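Local structure of dihydropteroate synthase (Clostridioides difficile, 6PZ2) at residues A[16-21]-A[76-81]; A[115-118]-A[122-125]. The protein catalyses a step of folate biosynthesis, the condensation of p-aminobenzoate with a pterin pyrophosphate to give dihydropteroate. One frame throughout, in Å; residues are numbered along the deposited sequence.

Interaction 1. Residues A[16-21]-A[76-81]; sequences GILNVT and IPVIKK. With SO4 (sulfate ion), chain B.
L18 and V20, alternate residues on one side of the chain at 16-21, both reach V78 of the helix, and each takes one of its methyls. CD2 of L18 lies 4.0 Å from CG1 of V78, and the two side chains cross obliquely. CG1 of V20 stands 4.2 Å from CG2 of V78. With chi1 at 179°, CG1 of V78 is trans to the backbone N and CG2 lies next to it, and the two methyls meet different partners. L18 likewise has CG anti to its backbone N (chi1 -176°), and its CD2 methyl is the branch that arrives. The contact is thin, burying 94 Å² in all, and the nearest CA atoms, those of V20 and V78, are 8.6 Å apart. L54 of strand 51-55 touches both valines; from helix 33-46, L34 touches V78, A37 touches V20 and H40 touches L18. This packing belongs to a TIM barrel: strand 13-19 lies beside 51-55 in the parallel sheet, and helix 68-85 packs outside the strands.

The opposite side of segment 16-21 faces an anion. N19 and I17 alternate with the packing residues and approach a sulfate, probably from the crystallisation liquor. ND2 of N19 gives O4 of the sulfate a weak hydrogen bond of 3.0 Å, bent to 124° at the hydrogen, while CD1 of I17 comes within 3.8 Å of sulfate O3. R60, R247 and H249 also bond this anion, consistent with an anion-binding pocket at the end of the strand. Separately, on the helix, K81 forms a salt bridge with D35.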
ATOM      1  N   GLY A  16      -8.512   8.603 -13.119  1.00 31.73           N
ATOM      2  CA  GLY A  16      -9.607   7.636 -13.065  1.00 27.40           C
ATOM      3  C   GLY A  16      -9.932   7.034 -14.417  1.00 30.16           C
ATOM      4  O   GLY A  16      -9.896   7.682 -15.433  1.00 36.03           O
ATOM      5  N   ILE A  17     -10.322   5.780 -14.447  1.00 29.86           N
ATOM      6  CA  ILE A  17     -10.558   5.106 -15.700  1.00 29.16           C
ATOM      7  C   ILE A  17     -12.043   5.204 -16.071  1.00 33.19           C
ATOM      8  O   ILE A  17     -12.892   4.863 -15.266  1.00 30.73           O
ATOM      9  CB  ILE A  17     -10.097   3.649 -15.560  1.00 27.93           C
ATOM     10  CG1 ILE A  17      -8.592   3.593 -15.310  1.00 26.78           C
ATOM     11  CG2 ILE A  17     -10.534   2.842 -16.776  1.00 31.10           C
ATOM     12  CD1 ILE A  17      -8.083   2.243 -14.862  1.00 32.65           C
ATOM     13  N   LEU A  18     -12.355   5.633 -17.303  1.00 33.59           N
ATOM     14  CA  LEU A  18     -13.720   5.647 -17.820  1.00 30.27           C
ATOM     15  C   LEU A  18     -13.734   4.926 -19.171  1.00 31.76           C
ATOM     16  O   LEU A  18     -13.418   5.558 -20.186  1.00 33.11           O
ATOM     17  CB  LEU A  18     -14.198   7.101 -17.961  1.00 31.14           C
ATOM     18  CG  LEU A  18     -15.649   7.271 -18.415  1.00 34.62           C
ATOM     19  CD1 LEU A  18     -16.593   6.622 -17.428  1.00 37.97           C
ATOM     20  CD2 LEU A  18     -16.022   8.734 -18.572  1.00 37.13           C
ATOM     21  N   ASN A  19     -14.096   3.646 -19.181  1.00 33.44           N
ATOM     22  CA  ASN A  19     -14.245   2.859 -20.420  1.00 39.50           C
ATOM     23  C   ASN A  19     -15.700   2.922 -20.885  1.00 35.57           C
ATOM     24  O   ASN A  19     -16.592   2.722 -20.099  1.00 37.78           O
ATOM     25  CB  ASN A  19     -13.839   1.388 -20.252  1.00 43.75           C
ATOM     26  CG  ASN A  19     -12.337   1.225 -20.060  1.00 63.49           C
ATOM     27  OD1 ASN A  19     -11.538   1.758 -20.842  1.00 62.41           O
ATOM     28  ND2 ASN A  19     -11.930   0.523 -19.004  1.00 56.80           N
ATOM     29  N   VAL A  20     -15.946   3.174 -22.165  1.00 33.61           N
ATOM     30  CA  VAL A  20     -17.317   3.351 -22.631  1.00 30.86           C
ATOM     31  C   VAL A  20     -17.569   2.411 -23.806  1.00 31.45           C
ATOM     32  O   VAL A  20     -18.438   2.689 -24.616  1.00 33.43           O
ATOM     33  CB  VAL A  20     -17.638   4.813 -22.992  1.00 30.59           C
ATOM     34  CG1 VAL A  20     -17.536   5.723 -21.780  1.00 31.13           C
ATOM     35  CG2 VAL A  20     -16.766   5.348 -24.113  1.00 33.85           C
ATOM     36  N   THR A  21     -16.829   1.311 -23.861  1.00 28.32           N
ATOM     37  CA  THR A  21     -17.229   0.197 -24.722  1.00 36.02           C
ATOM     38  C   THR A  21     -18.590  -0.340 -24.269  1.00 38.68           C
ATOM     39  O   THR A  21     -19.004  -0.164 -23.105  1.00 37.14           O
ATOM     40  CB  THR A  21     -16.227  -0.967 -24.672  1.00 38.00           C
ATOM     41  OG1 THR A  21     -16.062  -1.419 -23.323  1.00 38.56           O
ATOM     42  CG2 THR A  21     -14.857  -0.589 -25.189  1.00 41.09           C
ATOM     43  N   ILE A  76     -17.010  10.796 -28.500  1.00 32.07           N
ATOM     44  CA  ILE A  76     -17.287  12.237 -28.784  1.00 36.10           C
ATOM     45  C   ILE A  76     -18.398  12.792 -27.878  1.00 31.47           C
ATOM     46  O   ILE A  76     -18.242  13.859 -27.259  1.00 32.06           O
ATOM     47  CB  ILE A  76     -17.601  12.454 -30.282  1.00 38.71           C
ATOM     48  CG1 ILE A  76     -16.360  12.240 -31.139  1.00 41.44           C
ATOM     49  CG2 ILE A  76     -18.189  13.821 -30.569  1.00 43.70           C
ATOM     50  CD1 ILE A  76     -15.256  13.201 -30.817  1.00 49.73           C
ATOM     51  N   PRO A  77     -19.530  12.107 -27.810  1.00 28.34           N
ATOM     52  CA  PRO A  77     -20.576  12.614 -26.920  1.00 31.61           C
ATOM     53  C   PRO A  77     -20.180  12.667 -25.439  1.00 34.19           C
ATOM     54  O   PRO A  77     -20.625  13.549 -24.710  1.00 34.94           O
ATOM     55  CB  PRO A  77     -21.776  11.665 -27.062  1.00 33.66           C
ATOM     56  CG  PRO A  77     -21.355  10.597 -28.071  1.00 33.92           C
ATOM     57  CD  PRO A  77     -19.893  10.803 -28.399  1.00 30.81           C
ATOM     58  N   VAL A  78     -19.318  11.755 -25.002  1.00 36.39           N
ATOM     59  CA  VAL A  78     -18.882  11.776 -23.604  1.00 31.87           C
ATOM     60  C   VAL A  78     -17.957  12.967 -23.368  1.00 31.10           C
ATOM     61  O   VAL A  78     -18.098  13.630 -22.332  1.00 27.78           O
ATOM     62  CB  VAL A  78     -18.209  10.458 -23.183  1.00 32.49           C
ATOM     63  CG1 VAL A  78     -17.749  10.506 -21.739  1.00 31.24           C
ATOM     64  CG2 VAL A  78     -19.115   9.267 -23.440  1.00 28.19           C
ATOM     65  N   ILE A  79     -17.035  13.218 -24.303  1.00 31.82           N
ATOM     66  CA  ILE A  79     -16.132  14.373 -24.180  1.00 33.39           C
ATOM     67  C   ILE A  79     -16.952  15.666 -24.120  1.00 37.75           C
ATOM     68  O   ILE A  79     -16.659  16.534 -23.300  1.00 33.36           O
ATOM     69  CB  ILE A  79     -15.118  14.429 -25.331  1.00 32.64           C
ATOM     70  CG1 ILE A  79     -14.128  13.275 -25.266  1.00 32.11           C
ATOM     71  CG2 ILE A  79     -14.410  15.779 -25.345  1.00 34.74           C
ATOM     72  CD1 ILE A  79     -13.333  13.122 -26.524  1.00 34.85           C
ATOM     73  N   LYS A  80     -17.973  15.776 -24.973  1.00 39.12           N
ATOM     74  CA  LYS A  80     -18.750  17.017 -24.989  1.00 44.93           C
ATOM     75  C   LYS A  80     -19.412  17.225 -23.627  1.00 39.35           C
ATOM     76  O   LYS A  80     -19.285  18.313 -23.090  1.00 41.52           O
ATOM     77  CB  LYS A  80     -19.792  17.068 -26.115  1.00 51.02           C
ATOM     78  CG  LYS A  80     -19.332  17.865 -27.328  1.00 65.22           C
ATOM     79  CD  LYS A  80     -20.433  18.359 -28.240  1.00 74.18           C
ATOM     80  CE  LYS A  80     -20.911  19.768 -27.961  1.00 67.46           C
ATOM     81  NZ  LYS A  80     -22.121  19.743 -27.103  1.00 76.21           N
ATOM     82  N   LYS A  81     -20.073  16.205 -23.075  1.00 39.92           N
ATOM     83  CA  LYS A  81     -20.729  16.379 -21.779  1.00 43.38           C
ATOM     84  C   LYS A  81     -19.703  16.602 -20.669  1.00 44.02           C
ATOM     85  O   LYS A  81     -19.930  17.455 -19.811  1.00 45.92           O
ATOM     86  CB  LYS A  81     -21.616  15.197 -21.393  1.00 48.48           C
ATOM     87  CG  LYS A  81     -23.001  15.246 -22.001  1.00 57.89           C
ATOM     88  CD  LYS A  81     -24.111  14.985 -21.024  1.00 67.05           C
ATOM     89  CE  LYS A  81     -25.439  15.381 -21.632  1.00 73.68           C
ATOM     90  NZ  LYS A  81     -26.513  14.444 -21.230  1.00 83.17           N
TER
HETATM   91  S   SO4 B 301      -8.666  -1.229 -17.838  1.00 38.62           S
HETATM   92  O1  SO4 B 301      -8.447  -2.541 -18.488  1.00 40.05           O
HETATM   93  O2  SO4 B 301      -8.446  -0.147 -18.823  1.00 44.90           O
HETATM   94  O3  SO4 B 301      -7.719  -1.072 -16.711  1.00 43.84           O
HETATM   95  O4  SO4 B 301     -10.054  -1.158 -17.329  1.00 34.43           O

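Interaction 2. Residues A[115-118]-A[122-125]; sequences WGLR and NMAS
L117 lays its CD2 methyl against CG of M123, at 3.6 Å, and the two side chains cross at about a right angle. CG of M123 is anti to its backbone N (chi1 179°). The turns about chi2 and chi3 carry the sulfur and CE away from L117, leaving CG as the touching atom. The other branch of L117 serves the next residue: its CD1 lies 4.4 Å from CB of A124, a looser apolar contact.

A water links the backbones beside this packing. It lies 3.0 Å from O of L117, to which it can donate, and accepts from N of A124 at 2.9 Å, giving a partner to a peptide N-H in the first turn of the helix.

The leucine is presented by a type I' turn from W115 to R118, closed by a 3.0 Å bond from N of R118 to O of W115. Both central residues, G116 and L117, have positive phi, and L117 does so without being a glycine (phi 78°). D113 holds the turn by accepting from the backbone N of W115 and of L117.

The contact lays the loop after strand 110-113 against the start of helix 123-129. Here L117 also touches A164 of helix 149-166, while M123 packs on A100 of helix 97-105 and on V111 of strand 110-113.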
ATOM      1  N   TRP A 115       0.534   2.456 -27.464  1.00 29.65           N
ATOM      2  CA  TRP A 115       1.609   1.981 -28.358  1.00 30.87           C
ATOM      3  C   TRP A 115       2.749   2.997 -28.457  1.00 30.41           C
ATOM      4  O   TRP A 115       3.695   2.808 -29.200  1.00 32.22           O
ATOM      5  CB  TRP A 115       1.028   1.641 -29.727  1.00 31.96           C
ATOM      6  CG  TRP A 115       0.481   0.255 -29.730  1.00 28.98           C
ATOM      7  CD1 TRP A 115      -0.820  -0.143 -29.674  1.00 31.64           C
ATOM      8  CD2 TRP A 115       1.273  -0.936 -29.726  1.00 31.12           C
ATOM      9  NE1 TRP A 115      -0.895  -1.517 -29.657  1.00 33.80           N
ATOM     10  CE2 TRP A 115       0.376  -2.025 -29.678  1.00 31.76           C
ATOM     11  CE3 TRP A 115       2.651  -1.174 -29.754  1.00 35.70           C
ATOM     12  CZ2 TRP A 115       0.819  -3.343 -29.646  1.00 36.52           C
ATOM     13  CZ3 TRP A 115       3.084  -2.481 -29.765  1.00 36.31           C
ATOM     14  CH2 TRP A 115       2.179  -3.541 -29.712  1.00 38.11           C
ATOM     15  N   GLY A 116       2.695   4.064 -27.672  1.00 30.92           N
ATOM     16  CA  GLY A 116       3.868   4.907 -27.512  1.00 32.04           C
ATOM     17  C   GLY A 116       4.339   5.499 -28.833  1.00 31.85           C
ATOM     18  O   GLY A 116       5.543   5.602 -29.083  1.00 30.29           O
ATOM     19  N   LEU A 117       3.345   5.907 -29.620  1.00 29.41           N
ATOM     20  CA  LEU A 117       3.444   6.618 -30.862  1.00 29.42           C
ATOM     21  C   LEU A 117       3.826   5.638 -31.977  1.00 27.69           C
ATOM     22  O   LEU A 117       4.090   6.110 -33.043  1.00 31.25           O
ATOM     23  CB  LEU A 117       4.470   7.751 -30.815  1.00 27.76           C
ATOM     24  CG  LEU A 117       4.321   8.743 -29.672  1.00 32.60           C
ATOM     25  CD1 LEU A 117       5.421   9.776 -29.744  1.00 30.59           C
ATOM     26  CD2 LEU A 117       2.967   9.425 -29.704  1.00 33.44           C
ATOM     27  N   ARG A 118       3.848   4.340 -31.753  1.00 28.52           N
ATOM     28  CA  ARG A 118       4.364   3.433 -32.801  1.00 29.88           C
ATOM     29  C   ARG A 118       3.254   2.847 -33.673  1.00 29.49           C
ATOM     30  O   ARG A 118       3.575   2.175 -34.630  1.00 35.64           O
ATOM     31  CB  ARG A 118       5.077   2.219 -32.195  1.00 28.36           C
ATOM     32  CG  ARG A 118       6.267   2.538 -31.299  1.00 33.60           C
ATOM     33  CD  ARG A 118       7.245   3.566 -31.821  1.00 35.35           C
ATOM     34  NE  ARG A 118       8.373   3.797 -30.929  1.00 35.44           N
ATOM     35  CZ  ARG A 118       9.349   2.918 -30.741  1.00 38.72           C
ATOM     36  NH1 ARG A 118       9.445   1.860 -31.539  1.00 32.44           N
ATOM     37  NH2 ARG A 118      10.197   3.080 -29.738  1.00 36.19           N
ATOM     38  N   ASN A 122       0.884   8.978 -37.799  1.00 30.37           N
ATOM     39  CA  ASN A 122       0.469  10.390 -37.670  1.00 31.20           C
ATOM     40  C   ASN A 122       0.350  10.880 -36.222  1.00 30.98           C
ATOM     41  O   ASN A 122       0.098  12.107 -36.014  1.00 26.24           O
ATOM     42  CB  ASN A 122      -0.868  10.664 -38.357  1.00 35.14           C
ATOM     43  CG  ASN A 122      -0.801  10.364 -39.839  1.00 37.42           C
ATOM     44  OD1 ASN A 122       0.164  10.719 -40.512  1.00 34.55           O
ATOM     45  ND2 ASN A 122      -1.784   9.630 -40.321  1.00 40.23           N
ATOM     46  N   MET A 123       0.537   9.981 -35.248  1.00 32.04           N
ATOM     47  CA  MET A 123       0.152  10.316 -33.879  1.00 31.70           C
ATOM     48  C   MET A 123       1.048  11.436 -33.358  1.00 29.57           C
ATOM     49  O   MET A 123       0.548  12.365 -32.763  1.00 30.07           O
ATOM     50  CB  MET A 123       0.220   9.133 -32.907  1.00 35.12           C
ATOM     51  CG  MET A 123      -0.158   9.547 -31.483  1.00 33.30           C
ATOM     52  SD  MET A 123      -1.897  10.012 -31.319  1.00 30.53           S
ATOM     53  CE  MET A 123      -2.581   8.359 -31.259  1.00 30.32           C
ATOM     54  N   ALA A 124       2.359  11.330 -33.585  1.00 32.28           N
ATOM     55  CA  ALA A 124       3.284  12.331 -33.109  1.00 32.30           C
ATOM     56  C   ALA A 124       2.916  13.706 -33.657  1.00 31.74           C
ATOM     57  O   ALA A 124       2.972  14.671 -32.881  1.00 33.63           O
ATOM     58  CB  ALA A 124       4.708  11.970 -33.461  1.00 35.33           C
ATOM     59  N   SER A 125       2.567  13.829 -34.945  1.00 37.15           N
ATOM     60  CA  SER A 125       2.344  15.198 -35.483  1.00 40.02           C
ATOM     61  C   SER A 125       0.994  15.736 -35.003  1.00 30.24           C
ATOM     62  O   SER A 125       0.851  16.948 -34.767  1.00 30.67           O
ATOM     63  CB  SER A 125       2.515  15.310 -36.993  1.00 47.36           C
ATOM     64  OG  SER A 125       1.771  14.330 -37.680  1.00 47.03           O
TER
HETATM   65  O   HOH W   1       3.567   8.776 -34.315  1.00 34.23           O

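From the N terminus, the chain leaves strand 13-19, passes through helix 33-46 and strand 51-55, and returns on helix 68-85; interaction 1 closes this excursion of 54 intervening residues. After strand 90-93 and helix 97-105 the chain reaches strand 110-113, and interaction 2 then closes a much shorter loop, with three residues between its segments, at the entry to helix 123-129. The two contacts therefore follow in series, neither nested nor crossed. The centres of interactions 1 and 2 are about 21 Å apart, and the nearest atoms of interactions 1 and 2 are about 13 Å apart, without touching. Interaction 1 ties a strand of the barrel to an outer helix, whereas interaction 2 ties a strand-to-helix loop to the helix that follows it.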